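Local coordinates for 2-oxoglutarate dehydrogenase E3 component (Thermus thermophilus, PDB 2YQU), which probably catalyses the NAD(+)-dependent reoxidation of protein-bound dihydrolipoyl groups as the FAD-containing E3 component of 2-oxoacid dehydrogenase complexes, at residues G175-L180 / S338-H343. Residues are numbered along the deposited sequence; the frame is centred on the assembly and turned at random.
Sequences GGVIGL and SVVYTH. With FAD (flavin-adenine dinucleotide), chain D.
V177 and V340 bring the two segments together through their methyl groups: CG2 of V177 lies 3.8 Å from CG2 of V340, and CG1 of V177 is 4.1 Å from that same V340 methyl. Both valines aim their CB at the opposite segment; with V340 CG1 anti to the backbone N (chi1 -175°), CG2 is anti to the carbonyl carbon and meets the pair of V177 methyls. A weaker touch follows, V177 CG1 to V339 O at 4.2 Å; no hydrogen bond spans the contact.

L180 N donates to G176 O over 3.2 Å, closing the first turn of helix 177-188, with G176 at the N-cap. G176 and G179 belong to a GxGxxG pattern, consistent with the glycine-rich turn of the Rossmann-type NAD(+)-binding domain, and V177, I178 and V339 contact NAD(+) in structures of this protein. The contact thus joins that turn to strand 338-340, outermost within this chain in the antiparallel sheet of the dimerisation domain. E181, one helical turn on from V177, accepts a bond from Y341 N.

Both segments also reach the flavin. The CB of I178 points away from the strand, and its CD1 lies 3.6 Å from FAD C8, while its CG2 sits 3.7 Å from the methyl FAD C7M. With I178 cut back to an alanine, the contacts of CD1 and CG2 would be gone, and a gap is likely to open beside the dimethylbenzene end of the isoalloxazine. At the pyrimidine end, the Y341 ring approaches obliquely, CE1 3.7 Å from FAD O4, while V339 CG1 lies 3.3 Å above one face of the Y341 ring, offset toward its rim.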
# COMPACT_ATOMS: atom_id res chain seq x y z
N GLY A 175 10.94 16.01 19.03
CA GLY A 175 10.58 15.94 17.62
C GLY A 175 10.70 14.54 17.05
O GLY A 175 10.96 14.38 15.87
N GLY A 176 10.51 13.52 17.88
CA GLY A 176 10.52 12.14 17.43
C GLY A 176 9.17 11.71 16.89
O GLY A 176 8.23 12.50 16.81
N VAL A 177 9.07 10.44 16.52
CA VAL A 177 7.87 9.92 15.88
C VAL A 177 6.62 10.10 16.74
O VAL A 177 5.62 10.61 16.27
CB VAL A 177 8.03 8.43 15.52
CG1 VAL A 177 6.73 7.87 14.95
CG2 VAL A 177 9.19 8.24 14.52
N ILE A 178 6.69 9.69 18.00
CA ILE A 178 5.50 9.68 18.85
C ILE A 178 4.92 11.08 19.03
O ILE A 178 3.72 11.26 18.89
CB ILE A 178 5.80 9.02 20.21
CG1 ILE A 178 6.10 7.53 20.01
CG2 ILE A 178 4.62 9.20 21.16
CD1 ILE A 178 6.78 6.88 21.19
N GLY A 179 5.76 12.05 19.32
CA GLY A 179 5.29 13.40 19.60
C GLY A 179 4.76 14.10 18.36
O GLY A 179 3.80 14.84 18.43
N LEU A 180 5.40 13.83 17.23
CA LEU A 180 4.99 14.42 15.96
C LEU A 180 3.63 13.89 15.54
O LEU A 180 2.75 14.66 15.14
CB LEU A 180 6.04 14.09 14.89
CG LEU A 180 6.04 14.91 13.61
CD1 LEU A 180 6.04 16.42 13.89
CD2 LEU A 180 7.24 14.50 12.77
N SER A 338 10.67 1.45 9.48
CA SER A 338 10.24 2.40 10.50
C SER A 338 9.37 3.42 9.79
O SER A 338 9.78 4.01 8.79
CB SER A 338 11.45 3.05 11.16
OG SER A 338 11.04 4.00 12.12
N VAL A 339 8.16 3.62 10.30
CA VAL A 339 7.14 4.43 9.62
C VAL A 339 6.53 5.45 10.57
O VAL A 339 6.35 5.17 11.75
CB VAL A 339 6.02 3.53 9.04
CG1 VAL A 339 5.05 4.34 8.17
CG2 VAL A 339 6.61 2.37 8.26
N VAL A 340 6.21 6.62 10.03
CA VAL A 340 5.48 7.66 10.73
C VAL A 340 4.12 7.78 10.06
O VAL A 340 4.05 8.00 8.85
CB VAL A 340 6.21 9.01 10.64
CG1 VAL A 340 5.50 10.06 11.48
CG2 VAL A 340 7.68 8.86 11.05
N TYR A 341 3.04 7.65 10.82
CA TYR A 341 1.69 7.47 10.26
C TYR A 341 0.88 8.78 10.18
O TYR A 341 -0.35 8.79 10.31
CB TYR A 341 0.96 6.39 11.03
CG TYR A 341 1.60 5.05 10.80
CD1 TYR A 341 2.38 4.44 11.77
CD2 TYR A 341 1.50 4.43 9.56
CE1 TYR A 341 3.01 3.21 11.53
CE2 TYR A 341 2.12 3.21 9.31
CZ TYR A 341 2.85 2.60 10.31
OH TYR A 341 3.46 1.40 10.03
N THR A 342 1.61 9.85 9.92
CA THR A 342 1.04 11.13 9.52
C THR A 342 0.58 11.02 8.06
O THR A 342 0.66 9.96 7.45
CB THR A 342 2.11 12.23 9.67
OG1 THR A 342 3.34 11.78 9.09
CG2 THR A 342 2.46 12.49 11.15
N HIS A 343 0.05 12.10 7.53
CA HIS A 343 -0.20 12.23 6.10
C HIS A 343 0.49 13.51 5.66
O HIS A 343 0.09 14.59 6.07
CB HIS A 343 -1.69 12.27 5.78
CG HIS A 343 -1.99 12.43 4.32
ND1 HIS A 343 -2.48 11.39 3.54
CD2 HIS A 343 -1.87 13.49 3.49
CE1 HIS A 343 -2.64 11.82 2.30
NE2 HIS A 343 -2.28 13.09 2.24
PA FAD D . 5.73 -3.34 25.61
O1A FAD D . 5.96 -2.06 26.32
O2A FAD D . 4.73 -3.23 24.45
O5B FAD D . 5.27 -4.45 26.67
C5B FAD D . 5.94 -4.54 27.91
C4B FAD D . 4.93 -5.05 28.92
O4B FAD D . 5.64 -5.54 30.04
C3B FAD D . 3.99 -3.96 29.43
O3B FAD D . 2.65 -4.32 29.18
C2B FAD D . 4.27 -3.89 30.92
O2B FAD D . 3.09 -3.69 31.67
C1B FAD D . 4.91 -5.24 31.20
N9A FAD D . 5.86 -5.31 32.32
C8A FAD D . 6.99 -4.56 32.52
N7A FAD D . 7.61 -5.00 33.63
C5A FAD D . 6.88 -6.02 34.15
C6A FAD D . 7.05 -6.83 35.27
N6A FAD D . 8.14 -6.80 36.02
N1A FAD D . 6.11 -7.80 35.50
C2A FAD D . 5.03 -8.00 34.67
N3A FAD D . 4.88 -7.20 33.56
C4A FAD D . 5.79 -6.23 33.32
N1 FAD D . 5.68 1.04 17.42
C2 FAD D . 5.48 0.68 16.10
O2 FAD D . 6.14 -0.24 15.59
N3 FAD D . 4.55 1.33 15.35
C4 FAD D . 3.80 2.36 15.88
O4 FAD D . 2.86 2.76 15.23
C4X FAD D . 3.98 2.74 17.21
N5 FAD D . 3.23 3.77 17.76
C5X FAD D . 3.44 4.13 19.09
C6 FAD D . 2.69 5.17 19.64
C7 FAD D . 2.88 5.54 20.98
C7M FAD D . 1.98 6.60 21.56
C8 FAD D . 3.81 4.87 21.76
C8M FAD D . 3.82 5.02 23.26
C9 FAD D . 4.56 3.83 21.21
C9A FAD D . 4.39 3.46 19.87
N10 FAD D . 5.14 2.43 19.30
C10 FAD D . 4.93 2.08 17.98
C1' FAD D . 6.27 1.75 20.05
C2' FAD D . 5.74 0.41 20.58
O2' FAD D . 4.64 0.62 21.45
C3' FAD D . 6.83 -0.40 21.27
O3' FAD D . 7.96 -0.51 20.41
C4' FAD D . 6.34 -1.81 21.59
O4' FAD D . 5.21 -1.75 22.43
C5' FAD D . 7.47 -2.64 22.23
O5' FAD D . 6.98 -3.91 22.59
P FAD D . 7.61 -4.70 23.85
O1P FAD D . 6.99 -6.05 23.93
O2P FAD D . 9.13 -4.66 23.81
O3P FAD D . 7.19 -3.86 25.16